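SYE1 (Shewanella oneidensis, PDB 4AWS) probably acts as an FMN-dependent oxidoreductase of the old yellow enzyme type, acting on CH-CH groups, with NAD(H) or NADP(H) as redox partner. Local coordinates at residues Thr26-Ser31 with Thr348-Gly353; Tyr45-Ser50 with Gly356-Pro361; Gly52-Glu57 with Lys93-Phe98; Pro236-Asn241 with Trp274-Asp279. The protein carries 1 engineered substitution. All blocks are in the same frame, centred on the assembly; numbering follows the deposited sequence.

Contact 1 (Thr26-Ser31 with Thr348-Gly353); sequences TRSRAS and TLFGGG. With FMN (flavin mononucleotide), chain B.
At the FMN end of a TIM barrel, the loop that follows strand 20-22 sends Arg27 and Arg29 into the backbone carbonyls of Thr348-Gly353, a loop near the C-terminus. The Arg29 chain bends at its second torsion (chi2 -61°) and brings its guanidinium edge-on to two carbonyls at once. Side-on, Arg29 NE lies 2.8 Å from Gly353 O, with Arg29 NH2 sharing the same oxygen; end-on, Arg29 NH2 meets Thr348 O at 2.9 Å while Arg29 NH1 bonds to it as well. Arg29 NH1 also reaches back to Arg27 O at 3.0 Å, on a lone pair of that carbonyl. Gly351 N donates to the same Arg27 O. Arg27 curls at two torsions and places NE 2.9 Å from Leu349 O, in the carbonyl plane and nearly straight (164°). Arg27 NH2 supplies the third donor to Thr348 O, at a longer 3.3 Å, and is also bonded to Gly356 O. Thr348 O takes three N-H donors and Gly353 O two, an array that probably offsets the two guanidinium charges and fixes the planes of both groups. Thr26 OG1 donates to FMN O4 at 2.7 Å, whereas Thr26 O is buried without a hydrogen-bond partner and has Phe350 CE1 beside it. The Phe350 ring and the Leu349 methyls border the flavin methyl C7M, with Phe350 CZ at 3.8 Å. The two loops thus border the dimethylbenzene edge of FMN and form part of the flavin site in this old yellow enzyme-like fold.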
# COMPACT_ATOMS: atom_id res chain seq x y z
N THR A 26 -0.60 0.99 -7.90
CA THR A 26 -1.85 0.87 -8.69
C THR A 26 -1.57 1.12 -10.16
O THR A 26 -1.05 2.17 -10.53
CB THR A 26 -2.82 1.93 -8.14
OG1 THR A 26 -3.29 1.54 -6.85
CG2 THR A 26 -4.06 2.12 -9.01
N ARG A 27 -1.98 0.16 -10.98
CA ARG A 27 -1.84 0.27 -12.44
C ARG A 27 -3.17 0.21 -13.16
O ARG A 27 -3.24 0.47 -14.38
CB ARG A 27 -0.89 -0.79 -13.01
CG ARG A 27 0.46 -0.85 -12.31
CD ARG A 27 1.21 0.50 -12.23
NE ARG A 27 1.40 1.05 -13.58
CZ ARG A 27 2.36 0.67 -14.43
NH1 ARG A 27 3.27 -0.19 -14.07
NH2 ARG A 27 2.37 1.18 -15.65
N SER A 28 -4.26 -0.11 -12.47
CA SER A 28 -5.61 -0.12 -13.05
C SER A 28 -5.66 -0.91 -14.34
O SER A 28 -6.19 -0.45 -15.36
CB SER A 28 -6.12 1.30 -13.17
OG SER A 28 -6.36 1.86 -11.89
N ARG A 29 -5.16 -2.15 -14.28
CA ARG A 29 -5.12 -3.07 -15.43
C ARG A 29 -6.05 -4.25 -15.21
O ARG A 29 -6.00 -5.22 -16.02
CB ARG A 29 -3.70 -3.57 -15.68
CG ARG A 29 -2.62 -2.52 -15.95
CD ARG A 29 -2.96 -1.72 -17.18
NE ARG A 29 -1.85 -1.19 -17.98
CZ ARG A 29 -1.18 -0.07 -17.76
NH1 ARG A 29 -1.32 0.60 -16.63
NH2 ARG A 29 -0.29 0.34 -18.67
N ALA A 30 -6.86 -4.28 -14.17
CA ALA A 30 -7.64 -5.49 -13.88
C ALA A 30 -8.70 -5.73 -14.97
O ALA A 30 -9.30 -4.81 -15.52
CB ALA A 30 -8.28 -5.39 -12.52
N SER A 31 -8.92 -7.02 -15.23
CA SER A 31 -9.87 -7.42 -16.27
C SER A 31 -11.31 -7.06 -15.85
O SER A 31 -11.70 -7.16 -14.69
CB SER A 31 -9.76 -8.89 -16.55
OG SER A 31 -8.53 -9.19 -17.07
N THR A 348 0.73 6.22 -19.26
CA THR A 348 0.43 4.80 -19.23
C THR A 348 0.52 4.21 -17.84
O THR A 348 0.54 2.98 -17.67
CB THR A 348 1.26 4.01 -20.27
OG1 THR A 348 2.63 4.30 -19.99
CG2 THR A 348 0.91 4.38 -21.71
N LEU A 349 0.51 5.05 -16.82
CA LEU A 349 0.47 4.53 -15.45
C LEU A 349 -0.81 3.77 -15.17
O LEU A 349 -0.74 2.70 -14.52
CB LEU A 349 0.62 5.66 -14.45
CG LEU A 349 2.04 6.22 -14.35
CD1 LEU A 349 2.03 7.44 -13.47
CD2 LEU A 349 3.02 5.19 -13.87
N PHE A 350 -1.95 4.25 -15.63
CA PHE A 350 -3.24 3.76 -15.25
C PHE A 350 -4.06 3.38 -16.47
O PHE A 350 -4.24 4.17 -17.40
CB PHE A 350 -4.03 4.82 -14.47
CG PHE A 350 -3.28 5.36 -13.28
CD1 PHE A 350 -2.92 4.57 -12.24
CD2 PHE A 350 -2.88 6.69 -13.26
CE1 PHE A 350 -2.24 5.08 -11.18
CE2 PHE A 350 -2.12 7.19 -12.23
CZ PHE A 350 -1.85 6.40 -11.15
N GLY A 351 -4.69 2.21 -16.42
CA GLY A 351 -5.56 1.76 -17.50
C GLY A 351 -4.77 1.30 -18.71
O GLY A 351 -3.56 1.24 -18.74
N GLY A 352 -5.50 0.97 -19.75
CA GLY A 352 -4.88 0.40 -20.93
C GLY A 352 -4.44 -1.03 -20.76
O GLY A 352 -5.06 -1.84 -20.00
N GLY A 353 -3.42 -1.41 -21.44
CA GLY A 353 -3.00 -2.80 -21.58
C GLY A 353 -1.51 -2.92 -21.31
O GLY A 353 -0.93 -2.32 -20.41
N1 FMN B . 0.97 3.42 -2.63
C2 FMN B . 0.18 2.54 -1.99
O2 FMN B . 0.29 2.31 -0.76
N3 FMN B . -0.74 1.81 -2.71
C4 FMN B . -0.93 1.90 -4.07
O4 FMN B . -1.73 1.14 -4.64
C4A FMN B . -0.17 2.92 -4.70
N5 FMN B . -0.32 3.11 -6.06
C5A FMN B . 0.59 3.93 -6.69
C6 FMN B . 0.57 4.06 -8.06
C7 FMN B . 1.51 4.80 -8.77
C7M FMN B . 1.48 4.78 -10.28
C8 FMN B . 2.49 5.48 -8.07
C8M FMN B . 3.54 6.23 -8.77
C9 FMN B . 2.54 5.38 -6.67
C9A FMN B . 1.59 4.62 -5.96
N10 FMN B . 1.67 4.44 -4.57
C10 FMN B . 0.82 3.58 -3.93
C1' FMN B . 2.81 5.06 -3.83
C2' FMN B . 4.09 4.27 -3.99
O2' FMN B . 4.03 3.00 -3.33
C3' FMN B . 5.30 5.00 -3.41
O3' FMN B . 5.18 5.12 -1.99
C4' FMN B . 5.56 6.38 -3.98
O4' FMN B . 5.45 6.37 -5.42
C5' FMN B . 6.86 6.99 -3.52
O5' FMN B . 7.99 6.20 -3.94
P FMN B . 8.84 6.65 -5.27
O1P FMN B . 7.93 6.44 -6.46
O2P FMN B . 9.22 8.13 -5.09
O3P FMN B . 10.02 5.70 -5.25
O HOH W 1 -7.36 -1.39 -17.89

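Contact 2 (Tyr45-Ser50 with Gly356-Pro361); sequences YAQRAS and GLTDYP. With BOG (octyl beta-D-glucopyranoside), chain E.
Arg48 and Gln47, at the end of the first outer helix of the barrel (39-46), lean toward the loop Gly356-Pro361. They lie in a type I turn from Ala46 to Ala49, closed by Ala49 N to Ala46 O at 3.3 Å. Arg48 leaves this turn with CG beside the backbone N and then runs extended from CG to NE (chi3 -180°), which carries its guanidinium across toward the second loop. There Arg48 NH2 donates to a water at 3.0 Å that lies at the edge of the group, in its plane. The water in turn donates to Tyr360 O at 2.8 Å and, weakly, to Leu357 O, so a relay links arginine and loop. The guanidinium has further partners: Arg48 NE bonds to Phe325 O and NH2 to Ile326 O, both of helix 323-327, and NH1 to Tyr44 O of its own helix. Gln47, likewise extended beyond CG, lays its amide against the backbone of Thr358. Thr358 puts OG1 between its backbone N and carbonyl carbon (chi1 59°), where Glu354 binds it, and its CB faces the Gln47 amide. An octyl glucoside molecule rests against the turn, its sugar O6 3.4 Å from Gln47 CG and its chain atom C2' 3.9 Å from Ala46 CB. This is a water-bridged junction between a turn at the end of an outer TIM-barrel helix and a C-terminal loop.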
# COMPACT_ATOMS: atom_id res chain seq x y z
N TYR A 45 4.53 -8.38 -12.73
CA TYR A 45 5.13 -8.62 -11.44
C TYR A 45 6.30 -9.57 -11.57
O TYR A 45 7.34 -9.37 -10.91
CB TYR A 45 4.10 -9.11 -10.46
CG TYR A 45 3.16 -8.06 -9.90
CD1 TYR A 45 3.63 -7.10 -9.01
CD2 TYR A 45 1.82 -8.05 -10.23
CE1 TYR A 45 2.78 -6.16 -8.47
CE2 TYR A 45 0.97 -7.10 -9.68
CZ TYR A 45 1.45 -6.16 -8.80
OH TYR A 45 0.61 -5.23 -8.20
N ALA A 46 6.18 -10.64 -12.37
CA ALA A 46 7.28 -11.60 -12.49
C ALA A 46 8.50 -10.94 -13.10
O ALA A 46 9.63 -11.33 -12.74
CB ALA A 46 6.81 -12.79 -13.32
N GLN A 47 8.34 -9.97 -13.99
CA GLN A 47 9.46 -9.23 -14.53
C GLN A 47 10.26 -8.47 -13.47
O GLN A 47 11.41 -8.14 -13.72
CB GLN A 47 8.99 -8.20 -15.53
CG GLN A 47 8.54 -8.76 -16.90
CD GLN A 47 8.06 -7.73 -17.85
OE1 GLN A 47 7.94 -8.02 -19.10
NE2 GLN A 47 7.73 -6.61 -17.45
N ARG A 48 9.64 -8.20 -12.33
CA ARG A 48 10.20 -7.37 -11.26
C ARG A 48 10.60 -8.19 -10.05
O ARG A 48 10.93 -7.65 -8.98
CB ARG A 48 9.22 -6.25 -10.95
CG ARG A 48 9.18 -5.24 -12.09
CD ARG A 48 7.94 -4.36 -12.18
NE ARG A 48 8.05 -3.46 -13.33
CZ ARG A 48 7.98 -3.83 -14.59
NH1 ARG A 48 7.59 -5.00 -14.90
NH2 ARG A 48 8.29 -2.96 -15.55
N ALA A 49 10.60 -9.53 -10.20
CA ALA A 49 10.82 -10.44 -9.08
C ALA A 49 12.26 -10.57 -8.61
O ALA A 49 12.54 -11.36 -7.71
CB ALA A 49 10.20 -11.81 -9.41
N SER A 50 13.18 -9.77 -9.15
CA SER A 50 14.49 -9.63 -8.55
C SER A 50 14.47 -8.71 -7.34
O SER A 50 15.48 -8.64 -6.62
CB SER A 50 15.54 -9.21 -9.57
OG SER A 50 15.30 -7.90 -10.01
N GLY A 356 3.34 0.28 -21.71
CA GLY A 356 3.65 0.97 -20.49
C GLY A 356 3.51 0.14 -19.25
O GLY A 356 3.53 0.72 -18.14
N LEU A 357 3.38 -1.17 -19.38
CA LEU A 357 3.26 -2.10 -18.27
C LEU A 357 4.37 -3.13 -18.34
O LEU A 357 5.24 -3.21 -17.48
CB LEU A 357 1.88 -2.75 -18.20
CG LEU A 357 1.66 -3.64 -16.99
CD1 LEU A 357 1.42 -2.82 -15.71
CD2 LEU A 357 0.53 -4.62 -17.24
N THR A 358 4.36 -3.95 -19.40
CA THR A 358 5.27 -5.07 -19.56
C THR A 358 6.32 -4.89 -20.64
O THR A 358 7.11 -5.80 -20.89
CB THR A 358 4.50 -6.39 -19.84
OG1 THR A 358 3.74 -6.16 -21.04
CG2 THR A 358 3.59 -6.75 -18.70
N ASP A 359 6.34 -3.74 -21.29
CA ASP A 359 7.22 -3.53 -22.42
C ASP A 359 8.32 -2.54 -22.12
O ASP A 359 9.00 -2.09 -23.05
CB ASP A 359 6.43 -3.13 -23.68
CG ASP A 359 5.71 -1.82 -23.61
OD1 ASP A 359 5.67 -1.22 -22.51
OD2 ASP A 359 5.09 -1.43 -24.61
N TYR A 360 8.62 -2.23 -20.86
CA TYR A 360 9.86 -1.59 -20.50
C TYR A 360 10.97 -2.62 -20.50
O TYR A 360 10.87 -3.63 -19.77
CB TYR A 360 9.76 -0.93 -19.14
CG TYR A 360 8.90 0.27 -19.01
CD1 TYR A 360 9.37 1.54 -19.33
CD2 TYR A 360 7.60 0.19 -18.51
CE1 TYR A 360 8.61 2.68 -19.18
CE2 TYR A 360 6.83 1.33 -18.37
CZ TYR A 360 7.31 2.56 -18.69
OH TYR A 360 6.59 3.71 -18.53
N PRO A 361 12.00 -2.46 -21.31
CA PRO A 361 13.02 -3.54 -21.38
C PRO A 361 13.97 -3.56 -20.22
O PRO A 361 14.16 -2.60 -19.48
CB PRO A 361 13.77 -3.23 -22.67
CG PRO A 361 13.61 -1.79 -22.83
CD PRO A 361 12.25 -1.41 -22.28
C1 BOG E . 10.97 -12.60 -17.32
O1 BOG E . 9.71 -13.19 -17.70
C2 BOG E . 12.02 -13.55 -17.91
O2 BOG E . 11.95 -14.86 -17.35
C3 BOG E . 13.42 -12.93 -17.72
O3 BOG E . 14.39 -13.79 -18.31
C4 BOG E . 13.38 -11.63 -18.54
O4 BOG E . 14.64 -11.02 -18.72
C5 BOG E . 12.29 -10.73 -17.95
O5 BOG E . 11.01 -11.35 -18.06
C6 BOG E . 12.27 -9.54 -18.94
O6 BOG E . 11.69 -8.48 -18.23
C1' BOG E . 8.73 -12.62 -16.81
C2' BOG E . 7.39 -13.29 -17.11
C3' BOG E . 7.27 -14.71 -16.65
C4' BOG E . 6.07 -15.44 -17.30
C5' BOG E . 4.81 -15.00 -16.57
C6' BOG E . 3.57 -15.61 -17.27
C7' BOG E . 2.32 -15.18 -16.49
C8' BOG E . 1.03 -15.75 -17.10
O HOH W 2 8.47 -4.01 -18.33

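Contact 3 (Gly52-Glu57 with Lys93-Phe98); sequences GLIVSE and KGCAIF. With BOG (octyl beta-D-glucopyranoside), chain E.
Ile54 and Phe98 carry the backbone bonds that join two neighbouring parallel strands, 53-60 and 96-102. Ile54 N donates to Ala96 O at 3.0 Å and is practically straight (179°), and Phe98 N returns the bond to Ile54 O at 2.9 Å, so the two bonds flank Ile97. Ser56 N then reaches Phe98 O at 2.8 Å, continuing the parallel pattern past Val55. The short strand axes diverge by 30°. Side chains alternate between the two faces of the sheet. On one, Leu53 swings CG opposite its backbone N (chi1 174°), which brings CD1 to 3.9 Å from Phe98 CD1 and 4.0 Å from Ala96 CB. On the other, the CG2 branch of Ile54 lies 3.8 Å from Ile97 CD1. The next shell fixes both faces. Leu14 and Leu16 cover the Leu53, Ala96 and Phe98 side, where Tyr266 also meets the Phe98 ring, while Tyr45 packs on Ile54, and Thr87 and His91 of helix 77-92 pack on Ile97. Ile97 N, which points away from Ile54, bonds to Asp176 OD2. Ser56 OG is bonded to Gln100 N, and the neighbouring Val55 packs on Pro24; both Gln100 and Pro24 bind FMN. In this beta-alpha-beta crossover, then, the chemistry implies a buried barrel wall in which main-chain bonds fix the register and apolar side chains, aliphatic apart from Phe98, cover both faces.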
# COMPACT_ATOMS: atom_id res chain seq x y z
N GLY A 52 13.67 -7.94 -3.49
CA GLY A 52 13.61 -8.79 -2.30
C GLY A 52 12.17 -9.10 -1.90
O GLY A 52 11.88 -10.22 -1.48
N LEU A 53 11.31 -8.13 -2.01
CA LEU A 53 9.91 -8.24 -1.66
C LEU A 53 9.10 -7.42 -2.67
O LEU A 53 9.47 -6.29 -2.94
CB LEU A 53 9.65 -7.68 -0.26
CG LEU A 53 8.19 -7.58 0.21
CD1 LEU A 53 7.55 -8.95 0.36
CD2 LEU A 53 8.12 -6.79 1.50
N ILE A 54 8.01 -7.98 -3.16
CA ILE A 54 6.99 -7.25 -3.89
C ILE A 54 5.79 -7.06 -2.99
O ILE A 54 5.33 -8.03 -2.38
CB ILE A 54 6.56 -7.97 -5.18
CG1 ILE A 54 7.75 -8.04 -6.16
CG2 ILE A 54 5.34 -7.32 -5.82
CD1 ILE A 54 7.48 -8.90 -7.40
N VAL A 55 5.27 -5.85 -2.93
CA VAL A 55 3.98 -5.58 -2.33
C VAL A 55 3.05 -5.23 -3.49
O VAL A 55 3.35 -4.36 -4.30
CB VAL A 55 4.02 -4.44 -1.31
CG1 VAL A 55 2.68 -4.38 -0.59
CG2 VAL A 55 5.15 -4.62 -0.33
N SER A 56 1.93 -5.95 -3.61
CA SER A 56 1.01 -5.68 -4.68
C SER A 56 0.47 -4.27 -4.59
O SER A 56 0.36 -3.65 -3.53
CB SER A 56 -0.19 -6.65 -4.64
OG SER A 56 -1.19 -6.27 -3.70
N GLU A 57 0.02 -3.76 -5.74
CA GLU A 57 -0.91 -2.65 -5.80
C GLU A 57 -2.04 -2.87 -4.81
O GLU A 57 -2.46 -4.00 -4.54
CB GLU A 57 -1.44 -2.50 -7.21
CG GLU A 57 -2.28 -3.63 -7.76
CD GLU A 57 -2.11 -3.64 -9.29
OE1 GLU A 57 -2.63 -2.75 -10.01
OE2 GLU A 57 -1.41 -4.53 -9.81
N LYS A 93 9.81 -17.23 -10.01
CA LYS A 93 11.05 -16.46 -10.12
C LYS A 93 11.83 -16.35 -8.83
O LYS A 93 12.94 -15.85 -8.71
CB LYS A 93 10.75 -15.06 -10.61
CG LYS A 93 10.08 -14.86 -11.90
CD LYS A 93 10.75 -15.59 -13.03
CE LYS A 93 10.20 -15.07 -14.34
NZ LYS A 93 10.82 -15.93 -15.41
N GLY A 94 11.24 -16.84 -7.76
CA GLY A 94 12.00 -16.69 -6.54
C GLY A 94 11.81 -15.32 -5.94
O GLY A 94 12.66 -14.47 -6.09
N CYS A 95 10.70 -15.08 -5.31
CA CYS A 95 10.49 -13.76 -4.75
C CYS A 95 9.33 -13.94 -3.78
O CYS A 95 8.53 -14.83 -3.95
CB CYS A 95 10.21 -12.70 -5.79
SG CYS A 95 10.04 -11.01 -5.19
N ALA A 96 9.22 -13.11 -2.78
CA ALA A 96 8.10 -13.05 -1.87
C ALA A 96 7.16 -11.93 -2.29
O ALA A 96 7.62 -10.89 -2.78
CB ALA A 96 8.56 -12.73 -0.44
N ILE A 97 5.88 -12.15 -2.09
CA ILE A 97 4.87 -11.15 -2.49
C ILE A 97 3.79 -11.07 -1.44
O ILE A 97 3.22 -12.09 -1.01
CB ILE A 97 4.33 -11.41 -3.90
CG1 ILE A 97 3.36 -10.31 -4.33
CG2 ILE A 97 3.73 -12.82 -4.08
CD1 ILE A 97 3.00 -10.32 -5.80
N PHE A 98 3.51 -9.83 -1.02
CA PHE A 98 2.44 -9.53 -0.08
C PHE A 98 1.33 -8.79 -0.82
O PHE A 98 1.60 -8.01 -1.73
CB PHE A 98 2.94 -8.65 1.07
CG PHE A 98 3.61 -9.37 2.23
CD1 PHE A 98 4.42 -10.48 2.07
CD2 PHE A 98 3.41 -8.90 3.54
CE1 PHE A 98 5.02 -11.11 3.15
CE2 PHE A 98 4.02 -9.52 4.62
CZ PHE A 98 4.81 -10.60 4.43
C1 BOG E . 10.97 -12.60 -17.32
O1 BOG E . 9.71 -13.19 -17.70
C2 BOG E . 12.02 -13.55 -17.91
O2 BOG E . 11.95 -14.86 -17.35
C3 BOG E . 13.42 -12.93 -17.72
O3 BOG E . 14.39 -13.79 -18.31
C4 BOG E . 13.38 -11.63 -18.54
O4 BOG E . 14.64 -11.02 -18.72
C5 BOG E . 12.29 -10.73 -17.95
O5 BOG E . 11.01 -11.35 -18.06
C6 BOG E . 12.27 -9.54 -18.94
O6 BOG E . 11.69 -8.48 -18.23
C1' BOG E . 8.73 -12.62 -16.81
C2' BOG E . 7.39 -13.29 -17.11
C3' BOG E . 7.27 -14.71 -16.65
C4' BOG E . 6.07 -15.44 -17.30
C5' BOG E . 4.81 -15.00 -16.57
C6' BOG E . 3.57 -15.61 -17.27
C7' BOG E . 2.32 -15.18 -16.49
C8' BOG E . 1.03 -15.75 -17.10

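Contact 4 (Pro236-Asn241 with Trp274-Asp279); sequences PLTTLN and WDDAPD. With FMN (flavin mononucleotide), chain B.
Asp276 reaches across to Thr238, Thr239 and Leu240, joining two loops at the FMN end of the TIM barrel, those that follow strands 230-234 and 266-270. Asp276 CB sits 4.1 Å from Leu240 CB. With CG opposite the backbone N (chi1 -177°), the carboxylate extends toward the other loop, and CG comes beside the CB of Thr238. At the tip, Asp276 OD2 accepts from Thr239 N at 2.8 Å through its syn lone pair, in a nearly straight bond (172°). Asp276 OD1 accepts a hydrogen bond from a water at 2.7 Å. That water also donates to Leu237 O and accepts from Thr239 OG1 at 2.9 Å, so one carboxylate holds the backbone of Thr239 directly and its hydroxyl through solvent. Such donors would probably stabilise its negative charge. Apolar contacts flank this polar centre. Toward the chain end of the second loop, Pro278 turns CG onto Leu237 CB at 3.7 Å, and its CD meets Thr238 CG2 at 3.6 Å as the two side chains cross at a slant. In the other direction Leu240 places its CD2 branch against CD1 of Trp274, 3.7 Å away. The pyrrole part of the indole thus has a leucine methyl beside it, its benzo part the flavin. The flavin methyl C8M lies over one face of the indole, 3.6 Å from Trp274 CH2.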
# COMPACT_ATOMS: atom_id res chain seq x y z
N PRO A 236 3.02 9.23 7.98
CA PRO A 236 2.90 10.21 9.08
C PRO A 236 2.78 11.65 8.65
O PRO A 236 2.08 12.42 9.33
CB PRO A 236 4.20 9.96 9.87
CG PRO A 236 4.56 8.55 9.59
CD PRO A 236 4.18 8.35 8.11
N LEU A 237 3.47 12.04 7.57
CA LEU A 237 3.64 13.45 7.28
C LEU A 237 3.08 13.92 5.95
O LEU A 237 2.87 15.12 5.76
CB LEU A 237 5.13 13.86 7.36
CG LEU A 237 5.76 13.66 8.72
CD1 LEU A 237 7.23 14.05 8.64
CD2 LEU A 237 5.10 14.46 9.81
N THR A 238 2.86 13.05 4.99
CA THR A 238 2.22 13.46 3.75
C THR A 238 0.73 13.71 4.03
O THR A 238 0.16 13.19 4.97
CB THR A 238 2.42 12.43 2.64
OG1 THR A 238 1.92 11.18 3.11
CG2 THR A 238 3.89 12.29 2.28
N THR A 239 0.18 14.57 3.18
CA THR A 239 -1.18 15.06 3.34
C THR A 239 -1.90 15.21 2.02
O THR A 239 -3.03 15.74 1.97
CB THR A 239 -1.19 16.43 4.06
OG1 THR A 239 -0.48 17.36 3.22
CG2 THR A 239 -0.54 16.38 5.44
N LEU A 240 -1.36 14.69 0.93
CA LEU A 240 -1.87 14.93 -0.40
C LEU A 240 -3.30 14.52 -0.59
O LEU A 240 -4.08 15.24 -1.24
CB LEU A 240 -0.96 14.20 -1.39
CG LEU A 240 -1.27 14.43 -2.87
CD1 LEU A 240 -1.06 15.87 -3.25
CD2 LEU A 240 -0.43 13.53 -3.71
N ASN A 241 -3.70 13.39 -0.06
CA ASN A 241 -5.10 12.92 -0.19
C ASN A 241 -6.02 13.40 0.87
O ASN A 241 -7.15 12.95 0.94
CB ASN A 241 -5.11 11.40 -0.37
CG ASN A 241 -4.46 10.91 -1.64
OD1 ASN A 241 -4.12 9.69 -1.74
ND2 ASN A 241 -4.29 11.73 -2.65
N TRP A 274 3.66 11.15 -4.51
CA TRP A 274 3.72 11.96 -5.74
C TRP A 274 4.78 13.04 -5.54
O TRP A 274 5.98 12.72 -5.44
CB TRP A 274 2.34 12.43 -6.20
CG TRP A 274 1.52 11.23 -6.53
CD1 TRP A 274 0.62 10.60 -5.75
CD2 TRP A 274 1.53 10.47 -7.76
NE1 TRP A 274 0.07 9.51 -6.38
CE2 TRP A 274 0.63 9.43 -7.63
CE3 TRP A 274 2.25 10.59 -8.94
CZ2 TRP A 274 0.38 8.51 -8.62
CZ3 TRP A 274 2.00 9.67 -9.95
CH2 TRP A 274 1.06 8.66 -9.76
N ASP A 275 4.38 14.31 -5.49
CA ASP A 275 5.39 15.35 -5.23
C ASP A 275 5.18 15.97 -3.84
O ASP A 275 5.79 17.02 -3.54
CB ASP A 275 5.40 16.45 -6.28
CG ASP A 275 6.03 16.09 -7.60
OD1 ASP A 275 7.04 15.37 -7.72
OD2 ASP A 275 5.48 16.64 -8.59
N ASP A 276 4.44 15.34 -2.98
CA ASP A 276 4.31 15.70 -1.56
C ASP A 276 5.45 15.02 -0.81
O ASP A 276 5.37 13.85 -0.49
CB ASP A 276 2.98 15.30 -1.05
CG ASP A 276 2.66 15.66 0.38
OD1 ASP A 276 3.48 16.39 1.05
OD2 ASP A 276 1.61 15.22 0.91
N ALA A 277 6.50 15.79 -0.56
CA ALA A 277 7.76 15.27 -0.01
C ALA A 277 8.14 16.11 1.22
O ALA A 277 9.10 16.88 1.17
CB ALA A 277 8.86 15.29 -1.07
N PRO A 278 7.41 15.95 2.30
CA PRO A 278 7.65 16.79 3.46
C PRO A 278 8.97 16.42 4.14
O PRO A 278 9.39 15.27 4.10
CB PRO A 278 6.45 16.48 4.37
CG PRO A 278 6.02 15.11 3.97
CD PRO A 278 6.30 15.00 2.50
N ASP A 279 9.56 17.38 4.83
CA ASP A 279 10.73 17.14 5.66
C ASP A 279 10.40 16.07 6.68
O ASP A 279 9.43 16.25 7.45
CB ASP A 279 11.10 18.47 6.36
CG ASP A 279 12.20 18.31 7.37
OD1 ASP A 279 13.16 17.60 7.04
OD2 ASP A 279 12.11 18.86 8.49
N1 FMN B . 0.97 3.42 -2.63
C2 FMN B . 0.18 2.54 -1.99
O2 FMN B . 0.29 2.31 -0.76
N3 FMN B . -0.74 1.81 -2.71
C4 FMN B . -0.93 1.90 -4.07
O4 FMN B . -1.73 1.14 -4.64
C4A FMN B . -0.17 2.92 -4.70
N5 FMN B . -0.32 3.11 -6.06
C5A FMN B . 0.59 3.93 -6.69
C6 FMN B . 0.57 4.06 -8.06
C7 FMN B . 1.51 4.80 -8.77
C7M FMN B . 1.48 4.78 -10.28
C8 FMN B . 2.49 5.48 -8.07
C8M FMN B . 3.54 6.23 -8.77
C9 FMN B . 2.54 5.38 -6.67
C9A FMN B . 1.59 4.62 -5.96
N10 FMN B . 1.67 4.44 -4.57
C10 FMN B . 0.82 3.58 -3.93
C1' FMN B . 2.81 5.06 -3.83
C2' FMN B . 4.09 4.27 -3.99
O2' FMN B . 4.03 3.00 -3.33
C3' FMN B . 5.30 5.00 -3.41
O3' FMN B . 5.18 5.12 -1.99
C4' FMN B . 5.56 6.38 -3.98
O4' FMN B . 5.45 6.37 -5.42
C5' FMN B . 6.86 6.99 -3.52
O5' FMN B . 7.99 6.20 -3.94
P FMN B . 8.84 6.65 -5.27
O1P FMN B . 7.93 6.44 -6.46
O2P FMN B . 9.22 8.13 -5.09
O3P FMN B . 10.02 5.70 -5.25
O HOH W 3 2.43 17.07 3.44

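In the fold
Contact 3 is barrel wall, fully buried and built from strand-to-strand bonds and apolar side chains. Contact 1 is also buried but joins two loops, with charged guanidinium groups spent on carbonyls, and contact 2, partly buried, relies on water. Contact 4 lies at the surface and combines a carboxylate with apolar flanks. Contacts 1 and 2 share the C-terminal loop region and meet where Arg27 bonds to Gly356. In the modelled conformer Glu57 links contact 3 to both, through Arg27 N and Tyr45 OH. Contact 4 meets contact 1 at the flavin, where Trp274 packs on Phe350 and Leu349; it does not touch contacts 2 or 3.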